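Local coordinates for protein predicted ATPase of the ABC class (Vibrio vulnificus, PDB 5D6A) that probably binds and hydrolyses ATP as a member of the ABC class of ATPases, and here holds the non-hydrolysable analogue AMP-PNP, at residues Ile62-Phe73 with Val144-Asp152; Val480-Phe490 with Ser506-Tyr517. One frame throughout, in Å; residues are numbered along the deposited sequence.

Contact 1: Ile62-Phe73 with Val144-Asp152; sequences IQSDPYASASRF and VNLPAEGRD
V144 N donates to S71 O at 2.7 Å, the shortest hydrogen bond between the two segments, while the return bond from S71 N to V144 O is weak. Together they make S71 and V144 an antiparallel hydrogen-bonded pair, the last link between strands 71-78 and 137-144 before the two segments part into loops. Beyond it a side chain takes over from the backbone: Q63 OE1 accepts from L146 N at 2.9 Å, the donor lying almost on the extended C=O line (169°). Two further bonds hold Q63. Its backbone N points to S71 OG at 2.9 Å, nearly straight, and its NE2 makes a weak bond to D65 O, within the type I turn D65-A68.

Apolar groups fill in around this network. V144 CG2 sits over one face of the F73 ring, 3.7 Å from its centroid, where V144 CG1 stands anti to the backbone N (chi1 176°) and leaves CG2 to the ring. L146 CD1 lies against S71 OG and, at 4.2 Å, I62 CG2, and helix 155-172 packs on V144 and L146 through I161 and I162.

At the far end the salt bridge D65 OD1 to R151 NH2 spans 3.0 Å, the carboxylate meeting the guanidinium edge with the planes 46° apart. R151 also packs on R151 of the second subunit, and D65 packs on Y67 of the second subunit. The contact thus runs from an apolar, backbone-bonded end of the N-terminal sheet to a charged end at the subunit interface, where D65 OD1 probably offsets part of the charge of R151.

Contact 2: Val480-Phe490 with Ser506-Tyr517; sequences VSAKGKDSLRF and SDEVNAIGWVWY
The hairpin of strands 480-483 and 487-490 lies against helix 506-517 in the MRB1590 C-terminal domain, where V480, A482, L488 and F490 all direct their side chains at the helix. The helix runs 28° from the direction of strand 487-490 and nearly antiparallel to strand 480-483.

Aromatic contacts gather toward the helix's C-terminal end. The edge of W516 meets the face of F490 in a T-shaped pair, centroids 5.3 Å apart and planes 74° apart. L488 CD2 rests over a face of the W516 six-membered ring, 4.0 Å from its centroid. V480 CG1, anti to its backbone N, lies over the W514 five-membered ring at 3.7 Å. G513, lacking a side chain, lets V480 and L488 come up to the helix backbone between these rings.

Aliphatic packing continues toward the N-terminal end. V509 CG1 touches both A482 CB and L488 CB, while its CG2 faces K485 O in the turn.

Among neighbouring helices, 556-564 packs A562 on I512 and W516, and 468-475 packs L473 on V480 and F490.

Polar bonding across the interface is slight: N510 OD1, with CG anti to the carbonyl carbon (chi1 -77°), accepts a weak hydrogen bond from A482 N at 2.9 Å.

From the N terminus, the chain first meets contact 1, where the loop after strand 56-61 and the start of strand 71-78 rejoin 144-152 and close a loop of 70 residues. It then passes through the P-loop domain, which holds the nucleotide pocket, before contact 2 closes a much shorter loop of 15 residues between strand 487-490 and helix 506-519. The two loops are successive; neither nests within nor crosses the other. Contact 1 ties these to the end of strand 137-144 and its following loop, contact 2 the C-terminal hairpin to helix 506-519. Their nearest atoms are about 6 Å apart, yet D507 bonds to S119, inside the first loop, and R72 pairs with D550, linking the two regions.

Contact 1: Ile62-Phe73 with Val144-Asp152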
loop_
_atom_site.group_PDB
_atom_site.type_symbol
_atom_site.label_atom_id
_atom_site.label_comp_id
_atom_site.label_asym_id
_atom_site.label_seq_id
_atom_site.Cartn_x
_atom_site.Cartn_y
_atom_site.Cartn_z
ATOM N N ILE A 62 14.273 -17.136 23.025
ATOM C CA ILE A 62 13.893 -16.292 24.141
ATOM C C ILE A 62 14.044 -14.829 23.740
ATOM O O ILE A 62 15.135 -14.388 23.375
ATOM C CB ILE A 62 14.785 -16.566 25.372
ATOM C CG1 ILE A 62 14.675 -18.033 25.809
ATOM C CG2 ILE A 62 14.420 -15.636 26.522
ATOM C CD1 ILE A 62 13.285 -18.461 26.235
ATOM N N GLN A 63 12.943 -14.085 23.796
ATOM C CA GLN A 63 12.965 -12.663 23.474
ATOM C C GLN A 63 13.900 -11.944 24.438
ATOM O O GLN A 63 14.018 -12.336 25.598
ATOM C CB GLN A 63 11.556 -12.071 23.574
ATOM C CG GLN A 63 10.919 -12.194 24.954
ATOM C CD GLN A 63 9.469 -11.744 24.987
ATOM O OE1 GLN A 63 8.629 -12.379 25.622
ATOM N NE2 GLN A 63 9.166 -10.657 24.286
ATOM N N SER A 64 14.565 -10.900 23.953
ATOM C CA SER A 64 15.496 -10.128 24.775
ATOM C C SER A 64 14.821 -8.926 25.432
ATOM O O SER A 64 15.459 -8.185 26.179
ATOM C CB SER A 64 16.664 -9.638 23.917
ATOM O OG SER A 64 16.209 -8.776 22.886
ATOM N N ASP A 65 13.532 -8.744 25.164
ATOM C CA ASP A 65 12.800 -7.600 25.687
ATOM C C ASP A 65 11.301 -7.903 25.736
ATOM O O ASP A 65 10.746 -8.404 24.759
ATOM C CB ASP A 65 13.061 -6.399 24.765
ATOM C CG ASP A 65 12.314 -5.142 25.189
ATOM O OD1 ASP A 65 12.171 -4.900 26.407
ATOM O OD2 ASP A 65 11.894 -4.378 24.291
ATOM N N PRO A 66 10.641 -7.615 26.877
ATOM C CA PRO A 66 9.196 -7.835 26.965
ATOM C C PRO A 66 8.428 -7.180 25.817
ATOM O O PRO A 66 7.410 -7.714 25.371
ATOM C CB PRO A 66 8.823 -7.163 28.287
ATOM C CG PRO A 66 10.047 -7.259 29.122
ATOM C CD PRO A 66 11.227 -7.278 28.189
ATOM N N TYR A 67 8.923 -6.035 25.347
ATOM C CA TYR A 67 8.282 -5.298 24.253
ATOM C C TYR A 67 8.779 -5.696 22.853
ATOM O O TYR A 67 8.471 -5.017 21.873
ATOM C CB TYR A 67 8.442 -3.785 24.460
ATOM C CG TYR A 67 7.761 -3.267 25.711
ATOM C CD1 TYR A 67 6.388 -3.023 25.729
ATOM C CD2 TYR A 67 8.489 -3.009 26.870
ATOM C CE1 TYR A 67 5.760 -2.547 26.868
ATOM C CE2 TYR A 67 7.868 -2.531 28.014
ATOM C CZ TYR A 67 6.505 -2.302 28.008
ATOM O OH TYR A 67 5.884 -1.828 29.140
ATOM N N ALA A 68 9.539 -6.786 22.759
ATOM C CA ALA A 68 10.019 -7.277 21.467
ATOM C C ALA A 68 9.157 -8.473 21.081
ATOM O O ALA A 68 8.283 -8.874 21.849
ATOM C CB ALA A 68 11.481 -7.676 21.553
ATOM N N SER A 69 9.390 -9.039 19.898
ATOM C CA SER A 69 8.615 -10.200 19.451
ATOM C C SER A 69 8.658 -11.295 20.512
ATOM O O SER A 69 9.724 -11.615 21.038
ATOM C CB SER A 69 9.142 -10.731 18.121
ATOM O OG SER A 69 8.990 -9.766 17.095
ATOM N N ALA A 70 7.493 -11.864 20.817
ATOM C CA ALA A 70 7.362 -12.894 21.854
ATOM C C ALA A 70 8.259 -14.114 21.645
ATOM O O ALA A 70 8.645 -14.438 20.522
ATOM C CB ALA A 70 5.908 -13.328 21.980
ATOM N N SER A 71 8.584 -14.782 22.748
ATOM C CA SER A 71 9.427 -15.971 22.712
ATOM C C SER A 71 8.705 -17.111 22.011
ATOM O O SER A 71 7.512 -17.319 22.225
ATOM C CB SER A 71 9.811 -16.404 24.128
ATOM O OG SER A 71 10.573 -15.406 24.776
ATOM N N ARG A 72 9.442 -17.848 21.182
ATOM C CA ARG A 72 8.883 -18.959 20.421
ATOM C C ARG A 72 8.912 -20.270 21.210
ATOM O O ARG A 72 9.926 -20.621 21.821
ATOM C CB ARG A 72 9.653 -19.145 19.115
ATOM C CG ARG A 72 9.686 -17.922 18.211
ATOM C CD ARG A 72 10.406 -18.255 16.917
ATOM N NE ARG A 72 10.520 -17.120 16.001
ATOM C CZ ARG A 72 9.593 -16.746 15.117
ATOM N NH1 ARG A 72 8.434 -17.392 15.023
ATOM N NH2 ARG A 72 9.822 -15.704 14.329
ATOM N N PHE A 73 7.785 -20.979 21.183
ATOM C CA PHE A 73 7.616 -22.263 21.862
ATOM C C PHE A 73 7.078 -23.311 20.891
ATOM O O PHE A 73 6.481 -22.973 19.871
ATOM C CB PHE A 73 6.618 -22.125 23.019
ATOM C CG PHE A 73 7.192 -21.510 24.265
ATOM C CD1 PHE A 73 7.650 -20.199 24.274
ATOM C CD2 PHE A 73 7.213 -22.231 25.454
ATOM C CE1 PHE A 73 8.161 -19.637 25.433
ATOM C CE2 PHE A 73 7.715 -21.669 26.618
ATOM C CZ PHE A 73 8.189 -20.371 26.607
ATOM N N VAL A 144 4.996 -17.131 23.294
ATOM C CA VAL A 144 4.670 -16.886 24.698
ATOM C C VAL A 144 5.391 -15.622 25.158
ATOM O O VAL A 144 6.613 -15.613 25.293
ATOM C CB VAL A 144 5.079 -18.063 25.609
ATOM C CG1 VAL A 144 4.824 -17.729 27.076
ATOM C CG2 VAL A 144 4.338 -19.332 25.210
ATOM N N ASN A 145 4.633 -14.555 25.384
ATOM C CA ASN A 145 5.206 -13.295 25.830
ATOM C C ASN A 145 5.563 -13.393 27.315
ATOM O O ASN A 145 4.695 -13.284 28.182
ATOM C CB ASN A 145 4.223 -12.149 25.575
ATOM C CG ASN A 145 4.833 -10.785 25.826
ATOM O OD1 ASN A 145 5.995 -10.668 26.212
ATOM N ND2 ASN A 145 4.050 -9.743 25.597
ATOM N N LEU A 146 6.847 -13.607 27.595
ATOM C CA LEU A 146 7.332 -13.754 28.969
ATOM C C LEU A 146 7.174 -12.451 29.765
ATOM O O LEU A 146 7.629 -11.395 29.321
ATOM C CB LEU A 146 8.793 -14.215 28.962
ATOM C CG LEU A 146 9.055 -15.551 28.251
ATOM C CD1 LEU A 146 10.543 -15.851 28.189
ATOM C CD2 LEU A 146 8.311 -16.692 28.931
ATOM N N PRO A 147 6.538 -12.530 30.953
ATOM C CA PRO A 147 6.256 -11.361 31.787
ATOM C C PRO A 147 7.409 -10.879 32.662
ATOM O O PRO A 147 8.390 -11.594 32.869
ATOM C CB PRO A 147 5.119 -11.856 32.678
ATOM C CG PRO A 147 5.435 -13.297 32.880
ATOM C CD PRO A 147 6.072 -13.772 31.598
ATOM N N ALA A 148 7.251 -9.665 33.182
ATOM C CA ALA A 148 8.243 -9.037 34.041
ATOM C C ALA A 148 7.688 -7.717 34.568
ATOM O O ALA A 148 6.754 -7.160 33.990
ATOM C CB ALA A 148 9.533 -8.798 33.269
ATOM N N GLU A 149 8.266 -7.224 35.662
ATOM C CA GLU A 149 7.839 -5.950 36.254
ATOM C C GLU A 149 8.701 -4.821 35.686
ATOM O O GLU A 149 9.461 -4.170 36.404
ATOM C CB GLU A 149 7.908 -5.997 37.792
ATOM C CG GLU A 149 9.266 -6.378 38.374
ATOM C CD GLU A 149 9.306 -6.343 39.893
ATOM O OE1 GLU A 149 8.248 -6.123 40.519
ATOM O OE2 GLU A 149 10.402 -6.537 40.465
ATOM N N GLY A 150 8.558 -4.591 34.384
ATOM C CA GLY A 150 9.345 -3.585 33.684
ATOM C C GLY A 150 10.533 -4.281 33.050
ATOM O O GLY A 150 10.715 -4.239 31.832
ATOM N N ARG A 151 11.340 -4.926 33.890
ATOM C CA ARG A 151 12.510 -5.669 33.416
ATOM C C ARG A 151 12.834 -6.851 34.337
ATOM O O ARG A 151 13.399 -7.847 33.892
ATOM C CB ARG A 151 13.721 -4.746 33.325
ATOM C CG ARG A 151 14.872 -5.278 32.480
ATOM C CD ARG A 151 14.515 -5.262 31.000
ATOM N NE ARG A 151 15.669 -5.541 30.147
ATOM C CZ ARG A 151 15.648 -5.518 28.814
ATOM N NH1 ARG A 151 16.756 -5.782 28.132
ATOM N NH2 ARG A 151 14.527 -5.230 28.157
ATOM N N ASP A 152 12.495 -6.735 35.621
ATOM C CA ASP A 152 12.743 -7.821 36.569
ATOM C C ASP A 152 11.753 -8.958 36.315
ATOM O O ASP A 152 10.554 -8.731 36.157
ATOM C CB ASP A 152 12.646 -7.325 38.015
ATOM C CG ASP A 152 13.655 -6.233 38.331
ATOM O OD1 ASP A 152 14.383 -5.802 37.412
ATOM O OD2 ASP A 152 13.713 -5.802 39.501
#

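Contact 2: Val480-Phe490 with Ser506-Tyr517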
loop_
_atom_site.group_PDB
_atom_site.type_symbol
_atom_site.label_atom_id
_atom_site.label_comp_id
_atom_site.label_asym_id
_atom_site.label_seq_id
_atom_site.Cartn_x
_atom_site.Cartn_y
_atom_site.Cartn_z
ATOM N N VAL A 480 15.880 -12.189 7.851
ATOM C CA VAL A 480 14.775 -12.692 7.022
ATOM C C VAL A 480 13.445 -12.529 7.748
ATOM O O VAL A 480 13.143 -13.286 8.669
ATOM C CB VAL A 480 14.944 -14.185 6.661
ATOM C CG1 VAL A 480 13.774 -14.655 5.800
ATOM C CG2 VAL A 480 16.263 -14.429 5.944
ATOM N N SER A 481 12.648 -11.550 7.327
ATOM C CA SER A 481 11.350 -11.289 7.952
ATOM C C SER A 481 10.426 -10.470 7.073
ATOM O O SER A 481 10.863 -9.753 6.176
ATOM C CB SER A 481 11.530 -10.530 9.260
ATOM O OG SER A 481 12.345 -11.243 10.170
ATOM N N ALA A 482 9.139 -10.560 7.376
ATOM C CA ALA A 482 8.120 -9.840 6.642
ATOM C C ALA A 482 7.444 -8.810 7.534
ATOM O O ALA A 482 7.250 -9.045 8.729
ATOM C CB ALA A 482 7.084 -10.817 6.114
ATOM N N LYS A 483 7.112 -7.661 6.946
ATOM C CA LYS A 483 6.379 -6.606 7.636
ATOM C C LYS A 483 4.995 -6.592 7.018
ATOM O O LYS A 483 4.721 -5.827 6.091
ATOM C CB LYS A 483 7.055 -5.242 7.488
ATOM C CG LYS A 483 8.373 -5.121 8.233
ATOM C CD LYS A 483 8.912 -3.699 8.175
ATOM C CE LYS A 483 10.191 -3.558 8.986
ATOM N NZ LYS A 483 10.715 -2.162 8.975
ATOM N N GLY A 484 4.133 -7.462 7.529
ATOM C CA GLY A 484 2.778 -7.592 7.016
ATOM C C GLY A 484 2.801 -8.368 5.716
ATOM O O GLY A 484 3.663 -9.220 5.510
ATOM N N LYS A 485 1.853 -8.067 4.837
ATOM C CA LYS A 485 1.756 -8.729 3.539
ATOM C C LYS A 485 2.471 -7.935 2.450
ATOM O O LYS A 485 2.900 -8.499 1.444
ATOM C CB LYS A 485 0.286 -8.877 3.136
ATOM C CG LYS A 485 -0.568 -9.655 4.123
ATOM C CD LYS A 485 -2.025 -9.740 3.678
ATOM C CE LYS A 485 -2.697 -8.374 3.614
ATOM N NZ LYS A 485 -4.147 -8.467 3.282
ATOM N N ASP A 486 2.598 -6.627 2.661
ATOM C CA ASP A 486 3.186 -5.723 1.676
ATOM C C ASP A 486 4.700 -5.774 1.510
ATOM O O ASP A 486 5.193 -5.571 0.408
ATOM C CB ASP A 486 2.782 -4.280 2.000
ATOM C CG ASP A 486 1.292 -4.043 1.863
ATOM O OD1 ASP A 486 0.572 -4.964 1.420
ATOM O OD2 ASP A 486 0.840 -2.927 2.194
ATOM N N SER A 487 5.438 -6.036 2.583
ATOM C CA SER A 487 6.900 -6.016 2.499
ATOM C C SER A 487 7.592 -7.294 2.957
ATOM O O SER A 487 7.100 -8.005 3.826
ATOM C CB SER A 487 7.439 -4.834 3.312
ATOM O OG SER A 487 8.856 -4.783 3.272
ATOM N N LEU A 488 8.745 -7.562 2.350
ATOM C CA LEU A 488 9.574 -8.719 2.680
ATOM C C LEU A 488 11.031 -8.289 2.749
ATOM O O LEU A 488 11.585 -7.794 1.768
ATOM C CB LEU A 488 9.430 -9.824 1.635
ATOM C CG LEU A 488 10.421 -10.990 1.781
ATOM C CD1 LEU A 488 10.336 -11.639 3.157
ATOM C CD2 LEU A 488 10.196 -12.015 0.681
ATOM N N ARG A 489 11.648 -8.488 3.910
ATOM C CA ARG A 489 13.039 -8.124 4.101
ATOM C C ARG A 489 13.951 -9.345 3.988
ATOM O O ARG A 489 13.753 -10.351 4.671
ATOM C CB ARG A 489 13.241 -7.446 5.452
ATOM C CG ARG A 489 14.677 -7.003 5.671
ATOM C CD ARG A 489 14.856 -6.248 6.970
ATOM N NE ARG A 489 16.254 -5.888 7.174
ATOM C CZ ARG A 489 16.700 -5.142 8.178
ATOM N NH1 ARG A 489 15.854 -4.656 9.083
ATOM N NH2 ARG A 489 17.996 -4.877 8.274
ATOM N N PHE A 490 14.950 -9.234 3.117
ATOM C CA PHE A 490 15.920 -10.288 2.894
ATOM C C PHE A 490 17.278 -9.600 2.971
ATOM O O PHE A 490 17.765 -9.035 1.990
ATOM C CB PHE A 490 15.671 -10.944 1.536
ATOM C CG PHE A 490 16.447 -12.210 1.317
ATOM C CD1 PHE A 490 16.048 -13.394 1.926
ATOM C CD2 PHE A 490 17.546 -12.235 0.470
ATOM C CE1 PHE A 490 16.750 -14.571 1.720
ATOM C CE2 PHE A 490 18.249 -13.409 0.257
ATOM C CZ PHE A 490 17.851 -14.579 0.884
ATOM N N SER A 506 0.888 -12.888 6.198
ATOM C CA SER A 506 2.292 -12.517 6.260
ATOM C C SER A 506 3.105 -13.793 6.479
ATOM O O SER A 506 4.307 -13.814 6.230
ATOM C CB SER A 506 2.553 -11.520 7.386
ATOM O OG SER A 506 2.275 -12.100 8.640
ATOM N N ASP A 507 2.436 -14.849 6.955
ATOM C CA ASP A 507 3.084 -16.144 7.176
ATOM C C ASP A 507 3.649 -16.675 5.877
ATOM O O ASP A 507 4.760 -17.189 5.851
ATOM C CB ASP A 507 2.109 -17.173 7.758
ATOM C CG ASP A 507 1.666 -16.836 9.172
ATOM O OD1 ASP A 507 2.009 -15.746 9.677
ATOM O OD2 ASP A 507 0.967 -17.672 9.781
ATOM N N GLU A 508 2.883 -16.566 4.796
ATOM C CA GLU A 508 3.388 -17.034 3.504
ATOM C C GLU A 508 4.488 -16.109 2.969
ATOM O O GLU A 508 5.351 -16.551 2.221
ATOM C CB GLU A 508 2.265 -17.333 2.476
ATOM C CG GLU A 508 1.176 -16.286 2.305
ATOM C CD GLU A 508 0.042 -16.746 1.393
ATOM O OE1 GLU A 508 0.242 -17.672 0.579
ATOM O OE2 GLU A 508 -1.059 -16.166 1.481
ATOM N N VAL A 509 4.478 -14.844 3.387
ATOM C CA VAL A 509 5.532 -13.904 2.986
ATOM C C VAL A 509 6.829 -14.328 3.686
ATOM O O VAL A 509 7.908 -14.301 3.084
ATOM C CB VAL A 509 5.184 -12.439 3.323
ATOM C CG1 VAL A 509 6.335 -11.513 2.953
ATOM C CG2 VAL A 509 3.922 -12.011 2.594
ATOM N N ASN A 510 6.723 -14.717 4.956
ATOM C CA ASN A 510 7.885 -15.208 5.693
ATOM C C ASN A 510 8.393 -16.474 5.030
ATOM O O ASN A 510 9.596 -16.648 4.848
ATOM C CB ASN A 510 7.550 -15.487 7.161
ATOM C CG ASN A 510 7.455 -14.223 7.992
ATOM O OD1 ASN A 510 8.226 -13.279 7.804
ATOM N ND2 ASN A 510 6.531 -14.212 8.949
ATOM N N ALA A 511 7.465 -17.349 4.656
ATOM C CA ALA A 511 7.822 -18.596 3.996
ATOM C C ALA A 511 8.542 -18.314 2.683
ATOM O O ALA A 511 9.472 -19.027 2.326
ATOM C CB ALA A 511 6.588 -19.450 3.757
ATOM N N ILE A 512 8.110 -17.271 1.972
ATOM C CA ILE A 512 8.749 -16.890 0.712
ATOM C C ILE A 512 10.212 -16.545 0.982
ATOM O O ILE A 512 11.106 -16.965 0.245
ATOM C CB ILE A 512 8.020 -15.707 0.028
ATOM C CG1 ILE A 512 6.673 -16.174 -0.542
ATOM C CG2 ILE A 512 8.858 -15.141 -1.114
ATOM C CD1 ILE A 512 5.787 -15.059 -1.059
ATOM N N GLY A 513 10.453 -15.795 2.051
ATOM C CA GLY A 513 11.810 -15.416 2.420
ATOM C C GLY A 513 12.658 -16.620 2.787
ATOM O O GLY A 513 13.851 -16.666 2.471
ATOM N N TRP A 514 12.055 -17.605 3.451
ATOM C CA TRP A 514 12.806 -18.800 3.837
ATOM C C TRP A 514 13.032 -19.771 2.670
ATOM O O TRP A 514 13.873 -20.663 2.761
ATOM C CB TRP A 514 12.201 -19.465 5.073
ATOM C CG TRP A 514 12.448 -18.622 6.284
ATOM C CD1 TRP A 514 11.554 -17.815 6.925
ATOM C CD2 TRP A 514 13.702 -18.440 6.951
ATOM N NE1 TRP A 514 12.164 -17.167 7.970
ATOM C CE2 TRP A 514 13.484 -17.533 8.010
ATOM C CE3 TRP A 514 14.987 -18.968 6.767
ATOM C CZ2 TRP A 514 14.502 -17.144 8.887
ATOM C CZ3 TRP A 514 15.999 -18.582 7.638
ATOM C CH2 TRP A 514 15.750 -17.677 8.684
ATOM N N VAL A 515 12.295 -19.584 1.576
ATOM C CA VAL A 515 12.517 -20.382 0.374
ATOM C C VAL A 515 13.747 -19.795 -0.301
ATOM O O VAL A 515 14.619 -20.523 -0.764
ATOM C CB VAL A 515 11.315 -20.353 -0.588
ATOM C CG1 VAL A 515 11.693 -20.927 -1.946
ATOM C CG2 VAL A 515 10.142 -21.112 0.014
ATOM N N TRP A 516 13.803 -18.466 -0.341
ATOM C CA TRP A 516 14.945 -17.737 -0.900
ATOM C C TRP A 516 16.211 -18.178 -0.176
ATOM O O TRP A 516 17.238 -18.438 -0.801
ATOM C CB TRP A 516 14.740 -16.233 -0.700
ATOM C CG TRP A 516 13.659 -15.618 -1.554
ATOM C CD1 TRP A 516 12.664 -16.267 -2.232
ATOM C CD2 TRP A 516 13.387 -14.223 -1.695
ATOM N NE1 TRP A 516 11.842 -15.361 -2.853
ATOM C CE2 TRP A 516 12.256 -14.097 -2.529
ATOM C CE3 TRP A 516 14.009 -13.064 -1.220
ATOM C CZ2 TRP A 516 11.733 -12.862 -2.899
ATOM C CZ3 TRP A 516 13.489 -11.836 -1.587
ATOM C CH2 TRP A 516 12.360 -11.743 -2.421
ATOM N N TYR A 517 16.114 -18.273 1.149
ATOM C CA TYR A 517 17.230 -18.697 1.991
ATOM C C TYR A 517 17.771 -20.049 1.538
ATOM O O TYR A 517 18.974 -20.284 1.584
ATOM C CB TYR A 517 16.795 -18.759 3.463
ATOM C CG TYR A 517 17.890 -19.178 4.426
ATOM C CD1 TYR A 517 18.808 -18.251 4.916
ATOM C CD2 TYR A 517 18.000 -20.499 4.857
ATOM C CE1 TYR A 517 19.809 -18.628 5.796
ATOM C CE2 TYR A 517 18.998 -20.886 5.739
ATOM C CZ TYR A 517 19.902 -19.948 6.206
ATOM O OH TYR A 517 20.896 -20.329 7.078
#